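Long-range contacts in Lys-gingipain catalytic subunit (Porphyromonas gingivalis, PDB 6I9A), which cleaves proteins on the carboxyl side of lysine residues as a secreted cysteine protease and possible virulence factor of periodontal disease: residues V14-V19 and K38-D43; N375-P380 and L444-Q449; V400-D405 and Y434-T439. All blocks are in the same frame, centred on the assembly; numbering follows the deposited sequence.

Contact 1 (V14-V19 and K38-D43); sequences VRMLVV and KGFYLD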
# COMPACT_ATOMS: atom_id res chain seq x y z
N VAL A 14 -8.77 -1.70 -12.95
CA VAL A 14 -8.30 -0.81 -11.90
C VAL A 14 -8.46 0.65 -12.34
O VAL A 14 -8.03 1.00 -13.43
CB VAL A 14 -6.84 -1.10 -11.50
CG1 VAL A 14 -6.43 -0.17 -10.34
CG2 VAL A 14 -6.68 -2.57 -11.13
N ARG A 15 -9.08 1.48 -11.50
CA ARG A 15 -9.23 2.92 -11.75
C ARG A 15 -8.59 3.70 -10.64
O ARG A 15 -8.79 3.37 -9.46
CB ARG A 15 -10.71 3.27 -11.87
CG ARG A 15 -11.37 2.44 -13.01
CD ARG A 15 -12.87 2.72 -13.13
NE ARG A 15 -13.56 1.71 -13.96
CZ ARG A 15 -13.52 1.66 -15.27
NH1 ARG A 15 -12.86 2.59 -15.95
NH2 ARG A 15 -14.13 0.68 -15.92
N MET A 16 -7.84 4.74 -10.99
CA MET A 16 -7.16 5.55 -9.98
C MET A 16 -7.34 7.04 -10.29
O MET A 16 -7.04 7.48 -11.41
CB MET A 16 -5.66 5.20 -9.93
CG MET A 16 -4.82 6.12 -9.06
SD MET A 16 -3.04 5.65 -9.21
CE MET A 16 -3.08 4.27 -7.97
N LEU A 17 -7.82 7.79 -9.29
CA LEU A 17 -7.93 9.23 -9.34
C LEU A 17 -6.64 9.75 -8.70
O LEU A 17 -6.30 9.35 -7.57
CB LEU A 17 -9.17 9.67 -8.55
CG LEU A 17 -9.33 11.17 -8.38
CD1 LEU A 17 -9.48 11.88 -9.74
CD2 LEU A 17 -10.58 11.49 -7.59
N VAL A 18 -5.93 10.63 -9.40
CA VAL A 18 -4.72 11.24 -8.90
C VAL A 18 -4.95 12.72 -8.71
O VAL A 18 -5.39 13.40 -9.66
CB VAL A 18 -3.52 11.00 -9.86
CG1 VAL A 18 -2.24 11.65 -9.32
CG2 VAL A 18 -3.34 9.51 -10.15
N VAL A 19 -4.70 13.25 -7.52
CA VAL A 19 -4.73 14.71 -7.28
C VAL A 19 -3.36 15.12 -6.78
O VAL A 19 -2.89 14.58 -5.77
CB VAL A 19 -5.83 15.07 -6.25
CG1 VAL A 19 -5.78 16.57 -5.95
CG2 VAL A 19 -7.22 14.61 -6.75
N LYS A 38 0.56 -1.05 -16.60
CA LYS A 38 0.15 -2.25 -15.88
C LYS A 38 -1.39 -2.34 -15.75
O LYS A 38 -1.89 -3.27 -15.11
CB LYS A 38 0.83 -2.34 -14.51
CG LYS A 38 0.29 -1.33 -13.48
CD LYS A 38 1.25 -1.09 -12.30
CE LYS A 38 1.64 -2.35 -11.53
NZ LYS A 38 0.48 -2.98 -10.80
N GLY A 39 -2.12 -1.45 -16.39
CA GLY A 39 -3.57 -1.60 -16.48
C GLY A 39 -4.41 -0.71 -15.61
O GLY A 39 -5.61 -0.98 -15.40
N PHE A 40 -3.83 0.42 -15.10
CA PHE A 40 -4.65 1.36 -14.32
C PHE A 40 -5.20 2.41 -15.26
O PHE A 40 -4.44 3.08 -15.98
CB PHE A 40 -3.83 2.06 -13.26
CG PHE A 40 -3.38 1.27 -12.05
CD1 PHE A 40 -3.19 -0.11 -12.11
CD2 PHE A 40 -3.11 1.91 -10.85
CE1 PHE A 40 -2.78 -0.83 -10.95
CE2 PHE A 40 -2.61 1.19 -9.73
CZ PHE A 40 -2.52 -0.16 -9.79
N TYR A 41 -6.52 2.59 -15.23
CA TYR A 41 -7.18 3.74 -15.90
C TYR A 41 -7.02 4.92 -14.98
O TYR A 41 -7.60 4.95 -13.88
CB TYR A 41 -8.65 3.41 -16.14
CG TYR A 41 -8.83 2.48 -17.32
CD1 TYR A 41 -8.80 2.96 -18.62
CD2 TYR A 41 -8.96 1.11 -17.14
CE1 TYR A 41 -8.96 2.11 -19.72
CE2 TYR A 41 -9.14 0.25 -18.22
CZ TYR A 41 -9.12 0.75 -19.51
OH TYR A 41 -9.25 -0.11 -20.56
N LEU A 42 -6.22 5.90 -15.39
CA LEU A 42 -5.86 7.04 -14.58
C LEU A 42 -6.67 8.26 -14.91
O LEU A 42 -6.86 8.56 -16.10
CB LEU A 42 -4.40 7.38 -14.87
CG LEU A 42 -3.40 6.25 -14.49
CD1 LEU A 42 -2.02 6.59 -15.04
CD2 LEU A 42 -3.31 6.03 -12.97
N ASP A 43 -7.10 9.00 -13.91
CA ASP A 43 -7.77 10.28 -14.08
C ASP A 43 -6.92 11.24 -13.27
O ASP A 43 -6.92 11.21 -12.03
CB ASP A 43 -9.21 10.20 -13.58
CG ASP A 43 -10.07 11.40 -13.89
OD1 ASP A 43 -9.63 12.27 -14.70
OD2 ASP A 43 -11.18 11.48 -13.33
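The ring of F40 takes V14 CG1 over the centre of one face and the methyl CE of M16 at its edge, in the ring plane. The valine methyl sits almost on the ring normal: V14 CG1 stands 3.6 Å from the centroid of the F40 ring, 9° off the normal, a CH-pi contact. With chi1 of V14 at -177°, CG1 is anti to the backbone N and above the ring. M16 CE lies 3.6 Å from F40 CE2; its sulfur, also at the edge, makes this a Met-aromatic contact, and M16 SD touches L42 CD2 at 3.8 Å. These M16 details hold for one of two conformers and are tentative for the residue as a whole. On the other side of the sheet, Y41 meets V14 O near its ring plane and the R15 guanidinium obliquely (R15 NH1 to Y41 CG 4.3 Å), while L17 CD1 approaches the backbone O of D43 at 3.5 Å.

Four backbone bonds fix the parallel register of R15 with Y41, M16 with L42 and L17 with D43: Y41 N to V14 O (2.8 Å), M16 N to Y41 O (2.9 Å), D43 N to M16 O and V18 N to D43 O. G39, at positive phi, is the C-prime residue of the Schellman motif that ends helix 25-37, and the chain then enters strand 40-46.

In this beta-alpha-beta unit of the protease domain, strand 40-46 edges a four-stranded parallel sheet, and strand 14-20 lies between it and strand 79-83. Helix 25-37 packs on M16, F40 and L42, whereas helix 56-72 meets L17 on the opposite face.

Contact 2 (N375-P380 and L444-Q449); sequences NTYTLP and LPVIKQ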
# COMPACT_ATOMS: atom_id res chain seq x y z
N ASN A 375 5.35 -16.36 -13.74
CA ASN A 375 4.03 -16.57 -14.32
C ASN A 375 4.15 -17.40 -15.61
O ASN A 375 5.24 -17.54 -16.17
CB ASN A 375 3.37 -15.18 -14.62
CG ASN A 375 1.86 -15.23 -14.47
OD1 ASN A 375 1.27 -16.32 -14.51
ND2 ASN A 375 1.22 -14.06 -14.32
N THR A 376 3.00 -17.88 -16.08
CA THR A 376 2.86 -18.60 -17.34
C THR A 376 1.96 -17.75 -18.22
O THR A 376 1.04 -17.08 -17.71
CB THR A 376 2.27 -19.99 -17.14
OG1 THR A 376 0.95 -19.86 -16.62
CG2 THR A 376 3.16 -20.86 -16.25
N TYR A 377 2.23 -17.73 -19.54
CA TYR A 377 1.42 -16.91 -20.44
C TYR A 377 1.70 -17.33 -21.85
O TYR A 377 2.74 -17.95 -22.14
CB TYR A 377 1.74 -15.40 -20.22
CG TYR A 377 3.15 -15.06 -20.61
CD1 TYR A 377 3.43 -14.58 -21.89
CD2 TYR A 377 4.20 -15.24 -19.73
CE1 TYR A 377 4.73 -14.31 -22.28
CE2 TYR A 377 5.51 -14.96 -20.11
CZ TYR A 377 5.77 -14.50 -21.39
OH TYR A 377 7.06 -14.21 -21.79
N THR A 378 0.78 -16.96 -22.72
CA THR A 378 0.94 -17.09 -24.18
C THR A 378 0.42 -15.81 -24.80
O THR A 378 -0.73 -15.43 -24.59
CB THR A 378 0.17 -18.32 -24.76
OG1 THR A 378 0.59 -19.48 -24.07
CG2 THR A 378 0.43 -18.49 -26.27
N LEU A 379 1.29 -15.17 -25.57
CA LEU A 379 0.88 -13.99 -26.32
C LEU A 379 0.49 -14.39 -27.74
O LEU A 379 1.14 -15.26 -28.33
CB LEU A 379 2.04 -12.98 -26.39
CG LEU A 379 2.56 -12.44 -25.07
CD1 LEU A 379 3.57 -11.32 -25.31
CD2 LEU A 379 1.42 -11.96 -24.14
N PRO A 380 -0.51 -13.74 -28.33
CA PRO A 380 -0.79 -13.99 -29.76
C PRO A 380 0.33 -13.44 -30.62
O PRO A 380 1.02 -12.48 -30.23
CB PRO A 380 -2.11 -13.23 -30.00
CG PRO A 380 -2.07 -12.09 -29.01
CD PRO A 380 -1.38 -12.67 -27.78
N LEU A 444 6.18 -12.40 -10.43
CA LEU A 444 6.99 -11.45 -11.17
C LEU A 444 6.19 -10.93 -12.36
O LEU A 444 5.44 -11.70 -12.98
CB LEU A 444 8.26 -12.18 -11.67
CG LEU A 444 9.22 -12.59 -10.55
CD1 LEU A 444 10.26 -13.59 -11.08
CD2 LEU A 444 9.96 -11.35 -9.97
N PRO A 445 6.35 -9.67 -12.70
CA PRO A 445 5.60 -9.13 -13.87
C PRO A 445 6.16 -9.66 -15.18
O PRO A 445 7.36 -9.98 -15.29
CB PRO A 445 5.84 -7.61 -13.76
CG PRO A 445 7.22 -7.49 -13.07
CD PRO A 445 7.25 -8.66 -12.08
N VAL A 446 5.31 -9.70 -16.19
CA VAL A 446 5.69 -10.00 -17.58
C VAL A 446 5.53 -8.71 -18.35
O VAL A 446 4.43 -8.09 -18.31
CB VAL A 446 4.78 -11.10 -18.16
CG1 VAL A 446 5.12 -11.36 -19.62
CG2 VAL A 446 4.86 -12.39 -17.34
N ILE A 447 6.59 -8.23 -18.99
CA ILE A 447 6.59 -6.95 -19.71
C ILE A 447 7.12 -7.21 -21.11
O ILE A 447 8.30 -7.51 -21.30
CB ILE A 447 7.44 -5.92 -18.96
CG1 ILE A 447 6.93 -5.72 -17.52
CG2 ILE A 447 7.49 -4.57 -19.75
CD1 ILE A 447 7.84 -4.77 -16.71
N LYS A 448 6.23 -7.23 -22.08
CA LYS A 448 6.56 -7.64 -23.45
C LYS A 448 5.95 -6.66 -24.44
O LYS A 448 5.30 -5.67 -24.02
CB LYS A 448 6.03 -9.07 -23.70
CG LYS A 448 6.70 -10.14 -22.85
CD LYS A 448 8.20 -10.36 -23.25
CE LYS A 448 8.90 -11.30 -22.30
NZ LYS A 448 10.26 -11.64 -22.80
N GLN A 449 6.20 -6.89 -25.72
CA GLN A 449 5.64 -6.05 -26.77
C GLN A 449 5.16 -6.92 -27.89
O GLN A 449 5.63 -8.05 -28.09
CB GLN A 449 6.66 -5.01 -27.30
CG GLN A 449 7.04 -3.93 -26.29
CD GLN A 449 7.92 -2.87 -26.91
OE1 GLN A 449 8.89 -3.16 -27.62
NE2 GLN A 449 7.60 -1.61 -26.64
O HOH W 1 2.85 -11.76 -13.96
O HOH W 2 6.60 -13.90 -14.31
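V446 lays its CG1 methyl over one face of the Y377 ring, 3.7 Å from the centroid of that ring and 16° off the normal, displaced toward the rim. Its other methyl, CG2, meets Y377 CD2 at 3.8 Å. Y377 CG sits between its backbone N and carbonyl carbon (chi1 66°), which brings the ring toward V446. The ring's far end crosses K448 at about a right angle, with Y377 OH 3.5 Å from K448 CE. Nearer the lysine backbone, K448 CB receives L379 CD1 at 3.7 Å.

These side chains join the segments that carry the two outermost strands, 377-378 and 446-452, of the antiparallel sheet of the C-terminal Ig-like domain. The touching parts run only 13° apart in direction, consistent with a strongly curled, sandwich-like sheet; the nearest CA atoms, those of N375 and L444, are 6.7 Å apart.

Toward the start of both segments, L444 O accepts from two waters, one of which takes the N-H of N375 ND2 and the other the backbone N of N375. The amide of N375 is positioned in turn by S395, S398 and the backbone N of the following residue, T376, which donates to OD1. Beneath Y377 and V446 lies I438 of strand 432-439, while V436 supports L379.

Contact 3 (V400-D405 and Y434-T439); sequences VAISKD and YDVVIT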
# COMPACT_ATOMS: atom_id res chain seq x y z
N VAL A 400 -4.08 -8.51 -17.40
CA VAL A 400 -3.38 -8.22 -18.66
C VAL A 400 -3.74 -6.84 -19.15
O VAL A 400 -4.93 -6.50 -19.20
CB VAL A 400 -3.76 -9.30 -19.70
CG1 VAL A 400 -3.00 -9.07 -21.01
CG2 VAL A 400 -3.52 -10.72 -19.17
N ALA A 401 -2.75 -6.07 -19.58
CA ALA A 401 -2.97 -4.70 -20.05
C ALA A 401 -2.24 -4.50 -21.34
O ALA A 401 -1.05 -4.82 -21.45
CB ALA A 401 -2.47 -3.68 -19.02
N ILE A 402 -2.92 -3.88 -22.32
CA ILE A 402 -2.33 -3.50 -23.60
C ILE A 402 -2.27 -1.98 -23.65
O ILE A 402 -3.28 -1.33 -23.42
CB ILE A 402 -3.12 -4.08 -24.78
CG1 ILE A 402 -3.12 -5.63 -24.74
CG2 ILE A 402 -2.54 -3.56 -26.12
CD1 ILE A 402 -4.00 -6.26 -25.82
N SER A 403 -1.09 -1.43 -23.97
CA SER A 403 -0.90 0.02 -23.98
C SER A 403 0.10 0.39 -25.06
O SER A 403 0.74 -0.46 -25.66
CB SER A 403 -0.42 0.50 -22.60
OG SER A 403 0.90 0.06 -22.32
N LYS A 404 0.23 1.71 -25.29
CA LYS A 404 1.28 2.24 -26.15
C LYS A 404 1.55 3.68 -25.76
O LYS A 404 0.60 4.42 -25.48
CB LYS A 404 0.93 2.13 -27.64
CG LYS A 404 2.15 2.36 -28.56
CD LYS A 404 1.84 2.09 -30.04
CE LYS A 404 0.81 3.04 -30.61
NZ LYS A 404 1.35 4.42 -30.73
N ASP A 405 2.83 4.04 -25.63
CA ASP A 405 3.23 5.41 -25.26
C ASP A 405 2.62 5.85 -23.92
O ASP A 405 2.29 7.01 -23.76
CB ASP A 405 2.83 6.43 -26.36
CG ASP A 405 3.10 6.01 -27.78
OD1 ASP A 405 4.27 5.81 -28.12
OD2 ASP A 405 2.12 5.87 -28.55
N TYR A 434 3.17 -2.35 -29.50
CA TYR A 434 2.29 -2.23 -28.33
C TYR A 434 2.82 -2.97 -27.13
O TYR A 434 3.29 -4.09 -27.27
CB TYR A 434 0.89 -2.74 -28.71
CG TYR A 434 0.21 -1.76 -29.66
CD1 TYR A 434 0.54 -1.72 -31.02
CD2 TYR A 434 -0.72 -0.84 -29.19
CE1 TYR A 434 -0.04 -0.79 -31.88
CE2 TYR A 434 -1.32 0.09 -30.05
CZ TYR A 434 -0.94 0.13 -31.38
OH TYR A 434 -1.51 1.08 -32.19
N ASP A 435 2.73 -2.34 -25.97
CA ASP A 435 3.20 -2.97 -24.74
C ASP A 435 2.11 -3.89 -24.20
O ASP A 435 0.94 -3.53 -24.20
CB ASP A 435 3.55 -1.86 -23.70
CG ASP A 435 4.64 -0.94 -24.23
OD1 ASP A 435 4.36 0.27 -24.45
OD2 ASP A 435 5.74 -1.44 -24.52
N VAL A 436 2.53 -5.02 -23.69
CA VAL A 436 1.65 -5.99 -23.05
C VAL A 436 2.26 -6.29 -21.72
O VAL A 436 3.39 -6.75 -21.65
CB VAL A 436 1.47 -7.28 -23.87
CG1 VAL A 436 0.50 -8.24 -23.17
CG2 VAL A 436 0.98 -6.96 -25.29
N VAL A 437 1.52 -6.03 -20.64
CA VAL A 437 1.99 -6.24 -19.26
C VAL A 437 1.04 -7.19 -18.60
O VAL A 437 -0.19 -7.03 -18.70
CB VAL A 437 2.13 -4.89 -18.50
CG1 VAL A 437 2.49 -5.13 -17.02
CG2 VAL A 437 3.20 -4.03 -19.16
N ILE A 438 1.61 -8.18 -17.90
CA ILE A 438 0.82 -9.15 -17.15
C ILE A 438 1.29 -9.17 -15.72
O ILE A 438 2.50 -9.37 -15.49
CB ILE A 438 0.88 -10.57 -17.76
CG1 ILE A 438 0.60 -10.53 -19.30
CG2 ILE A 438 -0.06 -11.53 -17.01
CD1 ILE A 438 0.79 -11.95 -19.99
N THR A 439 0.38 -8.93 -14.79
CA THR A 439 0.75 -8.91 -13.36
C THR A 439 -0.19 -9.81 -12.59
O THR A 439 -1.31 -10.12 -13.02
CB THR A 439 0.67 -7.46 -12.79
OG1 THR A 439 -0.65 -6.93 -12.96
CG2 THR A 439 1.68 -6.50 -13.43
O HOH W 3 2.86 2.02 -23.05
O HOH W 4 5.07 2.31 -26.05
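The side chain of K404 folds across the ring of Y434. CB lies above the rim, 3.7 Å from Y434 CD2; CD then stands over the centre of the same face, 3.7 Å from the centroid of the Y434 ring and 12° off its normal, a CH-pi contact. CE passes on toward the phenol end, 3.4 Å from Y434 OH. Bends at chi3 (64°) and chi4 (69°) turn the chain end so that NZ meets D405 OD2 at 2.7 Å on the syn side, a salt bridge within the same segment. The tyrosine hydroxyl is itself hydrogen-bonded to E430 O.

Antiparallel pairing holds the two backbones in register. A401 with V437 and S403 with D435 are hydrogen-bonded pairs, each joined by two N-H to O bonds; A401 N to V437 O, for example, measures 2.9 Å. V400 with I438 and I402 with V436 are the non-hydrogen-bonded pairs, and their aliphatic side chains share one face of the sheet, with V400 CG2 4.1 Å from I438 CG1.

On the other face S403 OG rests 3.6 Å from D435 CB. One water links S403 OG with D435 OD1, and a second connects this oxygen to D405 N; both waters donate to OD1. The remaining carboxylate oxygen, OD2, is bound by Q449 NE2 of the next strand.

Strand 399-404 lies between 407-413 and 432-439 in the Ig-like sheet. V400 and I402 pack inward against strands 389-394 and 419-424, as expected for a beta-sandwich core, whereas S403, D435 and V437 face Q37 and W34 of helix 25-37 in the protease domain.

In the fold
From the N terminus, contact 1 closes first, joining strands 14-20 and 40-46 around helix 25-37 within the protease domain. The chain then runs through the rest of that domain before contact 2 opens at 375-380. Its partner, 444-449, comes near the C-terminal end, so contact 2 brackets most of the Ig-like domain, and contact 3, between 400-405 and 434-439, closes entirely within that span. Contacts 2 and 3 share one sheet, since strands 432-439 and 446-452 are neighbours; V446 O and I438 N probably form one of their bonds. Contact 3 also reaches contact 1 across the domain boundary, where A401 CB packs 3.5 Å from G39 CA. Contacts 1 and 2 do not touch.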